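Local coordinates for protein lovastatin nonaketide synthase mokA (PDB 6AD3) that builds the nonaketide precursor of lovastatin (monacolin K) by nine iterative polyketide steps, its condensation domain being the part described here, at residues Y84-D93 and E418-T426; R294-I305 and S489-L500. The protein carries 1 engineered substitution. All coordinates share one frame; numbering follows the deposited sequence.

Contact 1: residues Y84-D93 and E418-T426; sequences YAWRLQKAAD and EVPGATAET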
loop_
_atom_site.group_PDB
_atom_site.type_symbol
_atom_site.label_atom_id
_atom_site.label_comp_id
_atom_site.label_asym_id
_atom_site.label_seq_id
_atom_site.Cartn_x
_atom_site.Cartn_y
_atom_site.Cartn_z
ATOM N N TYR A 84 3.312 13.795 -5.648
ATOM C CA TYR A 84 2.387 13.132 -6.570
ATOM C C TYR A 84 1.061 12.816 -5.848
ATOM O O TYR A 84 -0.009 13.054 -6.354
ATOM C CB TYR A 84 2.989 11.844 -7.150
ATOM C CG TYR A 84 2.098 11.221 -8.239
ATOM C CD1 TYR A 84 1.996 11.815 -9.507
ATOM C CD2 TYR A 84 1.320 10.115 -7.963
ATOM C CE1 TYR A 84 1.164 11.283 -10.477
ATOM C CE2 TYR A 84 0.465 9.574 -8.904
ATOM C CZ TYR A 84 0.393 10.144 -10.168
ATOM O OH TYR A 84 -0.518 9.633 -11.045
ATOM N N ALA A 85 1.166 12.395 -4.618
ATOM C CA ALA A 85 -0.012 12.154 -3.824
ATOM C C ALA A 85 -0.851 13.437 -3.645
ATOM O O ALA A 85 -2.069 13.395 -3.706
ATOM C CB ALA A 85 0.406 11.582 -2.487
ATOM N N TRP A 86 -0.194 14.568 -3.469
ATOM C CA TRP A 86 -0.899 15.848 -3.369
ATOM C C TRP A 86 -1.678 16.137 -4.668
ATOM O O TRP A 86 -2.847 16.561 -4.634
ATOM C CB TRP A 86 0.104 16.945 -3.071
ATOM C CG TRP A 86 -0.438 18.337 -3.184
ATOM C CD1 TRP A 86 0.015 19.324 -4.021
ATOM C CD2 TRP A 86 -1.521 18.906 -2.440
ATOM N NE1 TRP A 86 -0.699 20.485 -3.810
ATOM C CE2 TRP A 86 -1.656 20.254 -2.861
ATOM C CE3 TRP A 86 -2.429 18.399 -1.504
ATOM C CZ2 TRP A 86 -2.673 21.099 -2.381
ATOM C CZ3 TRP A 86 -3.423 19.253 -0.994
ATOM C CH2 TRP A 86 -3.534 20.589 -1.443
ATOM N N ARG A 87 -1.086 15.801 -5.815
ATOM C CA ARG A 87 -1.799 16.017 -7.078
ATOM C C ARG A 87 -3.004 15.117 -7.174
ATOM O O ARG A 87 -4.047 15.543 -7.670
ATOM C CB ARG A 87 -0.883 15.774 -8.267
ATOM C CG ARG A 87 0.289 16.728 -8.351
ATOM C CD ARG A 87 1.104 16.460 -9.604
ATOM N NE ARG A 87 2.463 16.982 -9.499
ATOM C CZ ARG A 87 2.829 18.222 -9.811
ATOM N NH1 ARG A 87 1.932 19.118 -10.181
ATOM N NH2 ARG A 87 4.094 18.582 -9.693
ATOM N N LEU A 88 -2.888 13.864 -6.699
ATOM C CA LEU A 88 -4.056 12.967 -6.674
ATOM C C LEU A 88 -5.114 13.575 -5.789
ATOM O O LEU A 88 -6.302 13.515 -6.102
ATOM C CB LEU A 88 -3.693 11.547 -6.181
ATOM C CG LEU A 88 -2.758 10.685 -7.021
ATOM C CD1 LEU A 88 -2.314 9.418 -6.270
ATOM C CD2 LEU A 88 -3.415 10.318 -8.337
ATOM N N GLN A 89 -4.710 14.067 -4.621
ATOM C CA GLN A 89 -5.687 14.559 -3.651
ATOM C C GLN A 89 -6.417 15.771 -4.226
ATOM O O GLN A 89 -7.653 15.903 -4.112
ATOM C CB GLN A 89 -4.986 14.943 -2.346
ATOM C CG GLN A 89 -5.861 15.762 -1.422
ATOM C CD GLN A 89 -5.237 15.998 -0.050
ATOM O OE1 GLN A 89 -5.313 17.114 0.480
ATOM N NE2 GLN A 89 -4.835 14.902 0.614
ATOM N N LYS A 90 -5.661 16.640 -4.862
ATOM C CA LYS A 90 -6.257 17.846 -5.489
ATOM C C LYS A 90 -7.262 17.509 -6.582
ATOM O O LYS A 90 -8.220 18.228 -6.783
ATOM C CB LYS A 90 -5.168 18.743 -6.051
ATOM C CG LYS A 90 -4.451 19.521 -4.978
ATOM C CD LYS A 90 -3.994 20.872 -5.482
ATOM C CE LYS A 90 -3.127 20.748 -6.720
ATOM N NZ LYS A 90 -3.775 21.440 -7.865
ATOM N N ALA A 91 -6.993 16.461 -7.345
ATOM C CA ALA A 91 -7.854 16.082 -8.450
ATOM C C ALA A 91 -9.153 15.389 -7.996
ATOM O O ALA A 91 -10.103 15.292 -8.768
ATOM C CB ALA A 91 -7.076 15.196 -9.416
ATOM N N ALA A 92 -9.162 14.852 -6.770
ATOM C CA ALA A 92 -10.314 14.159 -6.235
ATOM C C ALA A 92 -11.373 15.143 -5.790
ATOM O O ALA A 92 -11.047 16.215 -5.242
ATOM C CB ALA A 92 -9.893 13.295 -5.053
ATOM N N ASP A 93 -12.638 14.723 -5.916
ATOM C CA ASP A 93 -13.784 15.471 -5.345
ATOM C C ASP A 93 -13.676 15.607 -3.834
ATOM O O ASP A 93 -14.067 16.629 -3.269
ATOM C CB ASP A 93 -15.144 14.777 -5.717
ATOM C CG ASP A 93 -15.526 14.952 -7.224
ATOM O OD1 ASP A 93 -14.828 15.691 -7.937
ATOM O OD2 ASP A 93 -16.491 14.301 -7.677
ATOM N N GLU A 418 -1.462 12.155 -17.588
ATOM C CA GLU A 418 -2.262 13.017 -16.736
ATOM C C GLU A 418 -2.450 12.383 -15.338
ATOM O O GLU A 418 -2.419 11.158 -15.179
ATOM C CB GLU A 418 -3.628 13.250 -17.386
ATOM C CG GLU A 418 -4.117 14.692 -17.344
ATOM C CD GLU A 418 -3.512 15.560 -18.437
ATOM O OE1 GLU A 418 -4.239 15.920 -19.392
ATOM O OE2 GLU A 418 -2.337 15.954 -18.300
ATOM N N VAL A 419 -2.607 13.226 -14.336
ATOM C CA VAL A 419 -2.991 12.764 -12.996
ATOM C C VAL A 419 -4.447 12.277 -12.997
ATOM O O VAL A 419 -5.366 13.019 -13.360
ATOM C CB VAL A 419 -2.859 13.919 -11.997
ATOM C CG1 VAL A 419 -3.427 13.520 -10.658
ATOM C CG2 VAL A 419 -1.397 14.350 -11.872
ATOM N N PRO A 420 -4.685 11.039 -12.570
ATOM C CA PRO A 420 -6.066 10.569 -12.623
ATOM C C PRO A 420 -6.925 11.179 -11.518
ATOM O O PRO A 420 -6.418 11.475 -10.411
ATOM C CB PRO A 420 -5.934 9.061 -12.418
ATOM C CG PRO A 420 -4.690 8.907 -11.582
ATOM C CD PRO A 420 -3.768 10.039 -11.999
ATOM N N GLY A 421 -8.222 11.322 -11.793
ATOM C CA GLY A 421 -9.133 12.001 -10.866
ATOM C C GLY A 421 -10.164 11.080 -10.299
ATOM O O GLY A 421 -10.799 10.301 -11.048
ATOM N N ALA A 422 -10.266 11.064 -8.964
ATOM C CA ALA A 422 -11.286 10.277 -8.308
ATOM C C ALA A 422 -12.543 11.126 -8.154
ATOM O O ALA A 422 -12.674 11.890 -7.198
ATOM C CB ALA A 422 -10.800 9.792 -6.954
ATOM N N THR A 423 -13.428 11.055 -9.132
ATOM C CA THR A 423 -14.595 11.949 -9.152
ATOM C C THR A 423 -15.905 11.182 -9.476
ATOM O O THR A 423 -15.905 9.953 -9.759
ATOM C CB THR A 423 -14.415 13.066 -10.201
ATOM O OG1 THR A 423 -14.451 12.490 -11.505
ATOM C CG2 THR A 423 -13.094 13.796 -10.020
ATOM N N ALA A 424 -17.002 11.925 -9.517
ATOM C CA ALA A 424 -18.269 11.380 -9.987
ATOM C C ALA A 424 -18.510 11.597 -11.499
ATOM O O ALA A 424 -19.572 11.210 -12.005
ATOM C CB ALA A 424 -19.422 11.975 -9.177
ATOM N N GLU A 425 -17.570 12.238 -12.204
ATOM C CA GLU A 425 -17.742 12.511 -13.652
ATOM C C GLU A 425 -16.772 11.769 -14.594
ATOM O O GLU A 425 -16.998 11.722 -15.799
ATOM C CB GLU A 425 -17.675 14.022 -13.951
ATOM C CG GLU A 425 -16.784 14.830 -13.018
ATOM C CD GLU A 425 -17.543 15.362 -11.816
ATOM O OE1 GLU A 425 -16.947 15.431 -10.717
ATOM O OE2 GLU A 425 -18.753 15.664 -11.965
ATOM N N THR A 426 -15.702 11.191 -14.062
ATOM C CA THR A 426 -14.812 10.347 -14.877
ATOM C C THR A 426 -14.528 9.037 -14.160
ATOM O O THR A 426 -14.527 8.994 -12.942
ATOM C CB THR A 426 -13.471 11.046 -15.121
ATOM O OG1 THR A 426 -12.612 10.176 -15.875
ATOM C CG2 THR A 426 -12.782 11.395 -13.780
HETATM O O HOH W 1 -0.242 10.468 -13.562
HETATM O O HOH W 2 -7.746 12.002 -7.854
#

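Contact 2: residues R294-I305 and S489-L500; sequences RQPNSWKQHEAI and SVYEVHHPRAFL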
loop_
_atom_site.group_PDB
_atom_site.type_symbol
_atom_site.label_atom_id
_atom_site.label_comp_id
_atom_site.label_asym_id
_atom_site.label_seq_id
_atom_site.Cartn_x
_atom_site.Cartn_y
_atom_site.Cartn_z
ATOM N N ARG A 294 -17.444 2.275 -18.124
ATOM C CA ARG A 294 -16.944 2.468 -16.787
ATOM C C ARG A 294 -17.723 3.586 -16.094
ATOM O O ARG A 294 -17.896 4.652 -16.662
ATOM C CB ARG A 294 -15.434 2.809 -16.845
ATOM C CG ARG A 294 -14.603 1.755 -17.583
ATOM C CD ARG A 294 -13.132 2.170 -17.722
ATOM N NE ARG A 294 -12.500 2.384 -16.431
ATOM C CZ ARG A 294 -11.693 1.520 -15.840
ATOM N NH1 ARG A 294 -11.419 0.374 -16.397
ATOM N NH2 ARG A 294 -11.210 1.783 -14.653
ATOM N N GLN A 295 -18.306 3.280 -14.941
ATOM C CA GLN A 295 -19.231 4.189 -14.268
ATOM C C GLN A 295 -18.512 4.974 -13.153
ATOM O O GLN A 295 -18.198 4.386 -12.135
ATOM C CB GLN A 295 -20.380 3.362 -13.646
ATOM C CG GLN A 295 -21.756 3.964 -13.799
ATOM C CD GLN A 295 -22.135 4.189 -15.246
ATOM O OE1 GLN A 295 -21.882 3.343 -16.109
ATOM N NE2 GLN A 295 -22.681 5.361 -15.531
ATOM N N PRO A 296 -18.373 6.319 -13.301
ATOM C CA PRO A 296 -17.621 7.126 -12.330
ATOM C C PRO A 296 -18.105 6.899 -10.908
ATOM O O PRO A 296 -19.305 6.816 -10.661
ATOM C CB PRO A 296 -17.864 8.556 -12.799
ATOM C CG PRO A 296 -18.061 8.416 -14.277
ATOM C CD PRO A 296 -18.834 7.140 -14.434
ATOM N N ASN A 297 -17.176 6.531 -10.039
ATOM C CA ASN A 297 -17.506 6.136 -8.675
ATOM C C ASN A 297 -16.451 6.592 -7.646
ATOM O O ASN A 297 -16.381 6.028 -6.576
ATOM C CB ASN A 297 -17.618 4.598 -8.586
ATOM C CG ASN A 297 -19.052 4.094 -8.655
ATOM O OD1 ASN A 297 -19.612 3.902 -9.744
ATOM N ND2 ASN A 297 -19.614 3.764 -7.494
ATOM N N SER A 298 -15.675 7.629 -7.959
ATOM C CA SER A 298 -14.636 8.116 -7.046
ATOM C C SER A 298 -13.771 6.942 -6.532
ATOM O O SER A 298 -13.275 6.984 -5.414
ATOM C CB SER A 298 -15.247 8.914 -5.899
ATOM O OG SER A 298 -15.837 10.096 -6.426
ATOM N N TRP A 299 -13.465 6.020 -7.449
ATOM C CA TRP A 299 -12.532 4.907 -7.203
ATOM C C TRP A 299 -13.005 4.045 -6.045
ATOM O O TRP A 299 -12.224 3.251 -5.504
ATOM C CB TRP A 299 -11.135 5.430 -6.895
ATOM C CG TRP A 299 -10.485 6.144 -7.978
ATOM C CD1 TRP A 299 -10.870 6.205 -9.290
ATOM C CD2 TRP A 299 -9.290 6.899 -7.876
ATOM N NE1 TRP A 299 -10.056 7.071 -9.975
ATOM C CE2 TRP A 299 -9.083 7.520 -9.108
ATOM C CE3 TRP A 299 -8.387 7.150 -6.823
ATOM C CZ2 TRP A 299 -7.988 8.334 -9.347
ATOM C CZ3 TRP A 299 -7.321 7.964 -7.050
ATOM C CH2 TRP A 299 -7.136 8.571 -8.300
ATOM N N LYS A 300 -14.317 3.975 -5.842
ATOM C CA LYS A 300 -14.848 3.038 -4.880
ATOM C C LYS A 300 -14.537 1.609 -5.292
ATOM O O LYS A 300 -14.603 1.283 -6.486
ATOM C CB LYS A 300 -16.375 3.205 -4.731
ATOM C CG LYS A 300 -16.963 2.224 -3.733
ATOM C CD LYS A 300 -18.420 2.510 -3.460
ATOM C CE LYS A 300 -19.307 1.996 -4.581
ATOM N NZ LYS A 300 -20.248 0.932 -4.120
ATOM N N GLN A 301 -14.132 0.778 -4.323
ATOM C CA GLN A 301 -13.736 -0.609 -4.586
ATOM C C GLN A 301 -14.599 -1.604 -3.836
ATOM O O GLN A 301 -15.112 -1.306 -2.739
ATOM C CB GLN A 301 -12.243 -0.862 -4.227
ATOM C CG GLN A 301 -11.271 -0.073 -5.101
ATOM C CD GLN A 301 -9.861 0.050 -4.517
ATOM O OE1 GLN A 301 -8.861 -0.482 -5.096
ATOM N NE2 GLN A 301 -9.783 0.591 -3.326
ATOM N N HIS A 302 -14.923 -2.699 -4.511
ATOM C CA HIS A 302 -15.476 -3.879 -3.843
ATOM C C HIS A 302 -14.324 -4.787 -3.458
ATOM O O HIS A 302 -13.342 -4.854 -4.177
ATOM C CB HIS A 302 -16.412 -4.637 -4.763
ATOM C CG HIS A 302 -17.517 -3.801 -5.337
ATOM N ND1 HIS A 302 -18.396 -3.096 -4.546
ATOM C CD2 HIS A 302 -17.977 -3.693 -6.602
ATOM C CE1 HIS A 302 -19.319 -2.542 -5.306
ATOM N NE2 HIS A 302 -19.080 -2.876 -6.564
ATOM N N GLU A 303 -14.448 -5.476 -2.334
ATOM C CA GLU A 303 -13.362 -6.386 -1.924
ATOM C C GLU A 303 -13.797 -7.667 -1.319
ATOM O O GLU A 303 -14.962 -7.819 -0.867
ATOM C CB GLU A 303 -12.384 -5.681 -0.980
ATOM C CG GLU A 303 -12.832 -5.538 0.421
ATOM C CD GLU A 303 -11.745 -4.866 1.334
ATOM O OE1 GLU A 303 -11.557 -5.327 2.479
ATOM O OE2 GLU A 303 -11.035 -3.937 0.873
ATOM N N ALA A 304 -12.871 -8.614 -1.314
ATOM C CA ALA A 304 -13.072 -9.883 -0.632
ATOM C C ALA A 304 -11.740 -10.329 -0.047
ATOM O O ALA A 304 -10.664 -10.012 -0.578
ATOM C CB ALA A 304 -13.626 -10.920 -1.606
ATOM N N ILE A 305 -11.811 -11.028 1.070
ATOM C CA ILE A 305 -10.624 -11.427 1.811
ATOM C C ILE A 305 -10.705 -12.903 2.144
ATOM O O ILE A 305 -11.781 -13.396 2.500
ATOM C CB ILE A 305 -10.536 -10.671 3.163
ATOM C CG1 ILE A 305 -10.260 -9.201 2.939
ATOM C CG2 ILE A 305 -9.426 -11.208 4.017
ATOM C CD1 ILE A 305 -10.374 -8.368 4.198
ATOM N N SER A 489 -16.528 0.713 -10.585
ATOM C CA SER A 489 -16.839 1.337 -11.880
ATOM C C SER A 489 -16.889 0.324 -12.997
ATOM O O SER A 489 -17.477 0.571 -14.040
ATOM C CB SER A 489 -15.810 2.433 -12.198
ATOM O OG SER A 489 -14.508 1.896 -12.314
ATOM N N VAL A 490 -16.280 -0.828 -12.769
ATOM C CA VAL A 490 -16.139 -1.851 -13.793
ATOM C C VAL A 490 -16.790 -3.157 -13.347
ATOM O O VAL A 490 -17.198 -3.950 -14.195
ATOM C CB VAL A 490 -14.641 -2.150 -14.069
ATOM C CG1 VAL A 490 -14.498 -3.230 -15.130
ATOM C CG2 VAL A 490 -13.932 -0.889 -14.514
ATOM N N TYR A 491 -16.669 -3.462 -12.042
ATOM C CA TYR A 491 -16.964 -4.800 -11.513
ATOM C C TYR A 491 -18.083 -4.790 -10.514
ATOM O O TYR A 491 -18.419 -3.741 -9.931
ATOM C CB TYR A 491 -15.701 -5.443 -10.874
ATOM C CG TYR A 491 -14.608 -5.706 -11.883
ATOM C CD1 TYR A 491 -14.749 -6.708 -12.814
ATOM C CD2 TYR A 491 -13.539 -4.844 -12.021
ATOM C CE1 TYR A 491 -13.787 -6.958 -13.747
ATOM C CE2 TYR A 491 -12.557 -5.077 -12.967
ATOM C CZ TYR A 491 -12.721 -6.109 -13.864
ATOM O OH TYR A 491 -11.774 -6.359 -14.825
ATOM N N GLU A 492 -18.672 -5.969 -10.319
ATOM C CA GLU A 492 -19.810 -6.132 -9.423
ATOM C C GLU A 492 -19.370 -6.572 -8.034
ATOM O O GLU A 492 -18.287 -7.138 -7.854
ATOM C CB GLU A 492 -20.793 -7.194 -9.989
ATOM C CG GLU A 492 -21.270 -6.919 -11.398
ATOM C CD GLU A 492 -21.586 -5.452 -11.614
ATOM O OE1 GLU A 492 -21.055 -4.852 -12.576
ATOM O OE2 GLU A 492 -22.246 -4.864 -10.741
ATOM N N VAL A 493 -20.322 -6.521 -7.110
ATOM C CA VAL A 493 -20.060 -6.791 -5.701
ATOM C C VAL A 493 -19.541 -8.230 -5.469
ATOM O O VAL A 493 -18.691 -8.462 -4.588
ATOM C CB VAL A 493 -21.344 -6.555 -4.885
ATOM C CG1 VAL A 493 -21.243 -7.171 -3.512
ATOM C CG2 VAL A 493 -21.621 -5.052 -4.786
ATOM N N HIS A 494 -19.966 -9.176 -6.294
ATOM C CA HIS A 494 -19.516 -10.575 -6.102
ATOM C C HIS A 494 -18.233 -10.913 -6.861
ATOM O O HIS A 494 -17.710 -12.014 -6.744
ATOM C CB HIS A 494 -20.611 -11.567 -6.528
ATOM C CG HIS A 494 -21.039 -11.400 -7.939
ATOM N ND1 HIS A 494 -20.736 -12.317 -8.918
ATOM C CD2 HIS A 494 -21.702 -10.394 -8.555
ATOM C CE1 HIS A 494 -21.262 -11.920 -10.063
ATOM N NE2 HIS A 494 -21.802 -10.729 -9.879
ATOM N N HIS A 495 -17.722 -9.975 -7.652
ATOM C CA HIS A 495 -16.570 -10.295 -8.493
ATOM C C HIS A 495 -15.245 -10.442 -7.728
ATOM O O HIS A 495 -14.429 -11.291 -8.084
ATOM C CB HIS A 495 -16.445 -9.298 -9.622
ATOM C CG HIS A 495 -17.407 -9.541 -10.741
ATOM N ND1 HIS A 495 -17.836 -8.538 -11.588
ATOM C CD2 HIS A 495 -18.101 -10.651 -11.098
ATOM C CE1 HIS A 495 -18.687 -9.033 -12.465
ATOM N NE2 HIS A 495 -18.890 -10.305 -12.174
ATOM N N PRO A 496 -15.024 -9.635 -6.660
ATOM C CA PRO A 496 -13.758 -9.876 -5.945
ATOM C C PRO A 496 -13.640 -11.305 -5.426
ATOM O O PRO A 496 -12.568 -11.938 -5.561
ATOM C CB PRO A 496 -13.810 -8.854 -4.785
ATOM C CG PRO A 496 -14.611 -7.715 -5.346
ATOM C CD PRO A 496 -15.719 -8.438 -6.145
ATOM N N ARG A 497 -14.718 -11.825 -4.838
ATOM C CA ARG A 497 -14.702 -13.205 -4.365
ATOM C C ARG A 497 -14.490 -14.230 -5.495
ATOM O O ARG A 497 -13.783 -15.225 -5.309
ATOM C CB ARG A 497 -15.960 -13.540 -3.583
ATOM C CG ARG A 497 -15.793 -14.862 -2.830
ATOM C CD ARG A 497 -16.902 -15.062 -1.841
ATOM N NE ARG A 497 -16.861 -14.070 -0.772
ATOM C CZ ARG A 497 -15.945 -14.046 0.188
ATOM N NH1 ARG A 497 -14.969 -14.944 0.211
ATOM N NH2 ARG A 497 -16.013 -13.122 1.131
ATOM N N ALA A 498 -15.090 -13.988 -6.664
ATOM C CA ALA A 498 -14.905 -14.870 -7.801
ATOM C C ALA A 498 -13.423 -14.871 -8.271
ATOM O O ALA A 498 -12.829 -15.914 -8.479
ATOM C CB ALA A 498 -15.841 -14.476 -8.943
ATOM N N PHE A 499 -12.798 -13.700 -8.303
ATOM C CA PHE A 499 -11.374 -13.614 -8.609
ATOM C C PHE A 499 -10.511 -14.296 -7.576
ATOM O O PHE A 499 -9.615 -15.067 -7.898
ATOM C CB PHE A 499 -10.940 -12.152 -8.755
ATOM C CG PHE A 499 -9.526 -11.991 -9.212
ATOM C CD1 PHE A 499 -8.483 -12.013 -8.310
ATOM C CD2 PHE A 499 -9.229 -11.795 -10.540
ATOM C CE1 PHE A 499 -7.169 -11.871 -8.736
ATOM C CE2 PHE A 499 -7.916 -11.630 -10.961
ATOM C CZ PHE A 499 -6.879 -11.700 -10.050
ATOM N N LEU A 500 -10.814 -14.052 -6.319
ATOM C CA LEU A 500 -10.050 -14.630 -5.230
ATOM C C LEU A 500 -10.148 -16.152 -5.231
ATOM O O LEU A 500 -9.127 -16.852 -5.050
ATOM C CB LEU A 500 -10.549 -14.026 -3.915
ATOM C CG LEU A 500 -10.020 -14.423 -2.571
ATOM C CD1 LEU A 500 -8.519 -14.297 -2.541
ATOM C CD2 LEU A 500 -10.668 -13.544 -1.521
HETATM O O HOH W 3 -14.746 2.547 -9.010
HETATM O O HOH W 4 -20.563 -2.025 -8.761
HETATM O O HOH W 5 -17.599 -7.132 -2.334
#

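Contact 1: residues Y84-D93 and E418-T426
Ala91, Ala92 and Asp93, where helix 80-91 gives way to loop, run alongside Gly421, Ala422 and Thr423 in matching order and direction, with the CA atoms of Ala92 and Ala422 only 4.5 Å apart. Further up the helix, both methyls of Val419 bear on Arg87: CG1 rests on its O and CG2 lies 3.9 Å from Arg87 CB, while the guanidinium turns away to a salt bridge with Glu83. Next to it, Leu88 CD2 reaches Pro420 CD at 3.7 Å. Pro420 CD is also 3.4 Å from Tyr84 OH, which hydrogen-bonds a water that donates to Glu418 O. A second water links Leu88 O, Pro420 O and Ala422 N, tying the last helical turn to the loop. Beyond the helix, Asp93 grips the loop twice. Its N donates to Ala422 O (3.1 Å, 163° at the hydrogen), and Ala424 N donates to OD2 (3.0 Å), arriving from above the carboxylate plane. The carboxylate crosses Thr423 at about a right angle, putting OD1 3.3 Å from Thr423 CG2. Thr423 OG1, set between its backbone N and carbonyl carbon (chi1 68°), faces the other way and accepts from Glu425 N and Thr426 N, an ST turn and an ST motif. Glu425 OE1 lies 3.3 Å from Asp93 OD2, and two acceptors this close may raise the pKa of one acid. Helix 80-91, early in the condensation domain, is thereby joined to the loop after helix 408-414, far on in sequence; Tyr84 meets the ring of Tyr408 at the start of that helix, and the loop leads to strand 435-440 of the six-stranded sheet.

Contact 2: residues R294-I305 and S489-L500
His302 presents one ring face to Val493, whose CG2 makes a CH-pi contact 3.8 Å from the ring centroid and 25° off the normal; the two side chains cross at about a right angle. The ring edge is engaged as well: Tyr491 O lies near its plane, 3.4 Å from His302 CD2, and a water in that plane joins His302 NE2 to the same carbonyl. With CG anti to its own carbonyl carbon (chi1 -55°), the imidazole is swung toward Val493 and Tyr491 O. His302 CB lies 3.6 Å from Pro496 CG. Two residues along the strand, Ala304 CB sits 3.8 Å from Pro496 CB and 4.0 Å from Leu500 CD2, while the guanidinium of Arg497 turns a face to it. Strand 301-307, an outermost strand of the six-stranded sheet, thus meets the start of helix 495-512; the axes of segments 301-305 and 495-500 approach to 6.6 Å, their N-to-C directions 42° apart, and a type I turn from Glu492 to His495 brings the chain into that helix. Before the strand the pairing is flat against methyl: Val490 CG2 lies over one face of the Arg294 guanidinium, 3.4 Å from NH1, and the group is fixed from outside by Ala427 O and a salt bridge to Asp467. Beside it Gln295 N donates to Ser489 O at 3.0 Å, nearly straight and on a carbonyl lone pair. Further waters bridge Lys300 O to Ser489 N and Glu303 O to Val493 O.

Contact 1 lies at the surface, whereas contact 2 is partly buried, with Ala304, Ser489 and Pro496 among its enclosed residues. They share no element: contact 1 joins the end of helix 80-91 to a loop, contact 2 an edge strand to helix 495-512. Both use bridging waters and apolar packing, but contact 1 adds two direct hydrogen bonds on Asp93, while contact 2 has one and leans on the faces of a histidine ring and guanidinium groups. The two meet where the loop 418-426 runs beside residues 296-299: Thr423 O and Ser298 N, 2.9 Å apart, probably hydrogen-bond, and Ala422 CB packs on the indole of Trp299.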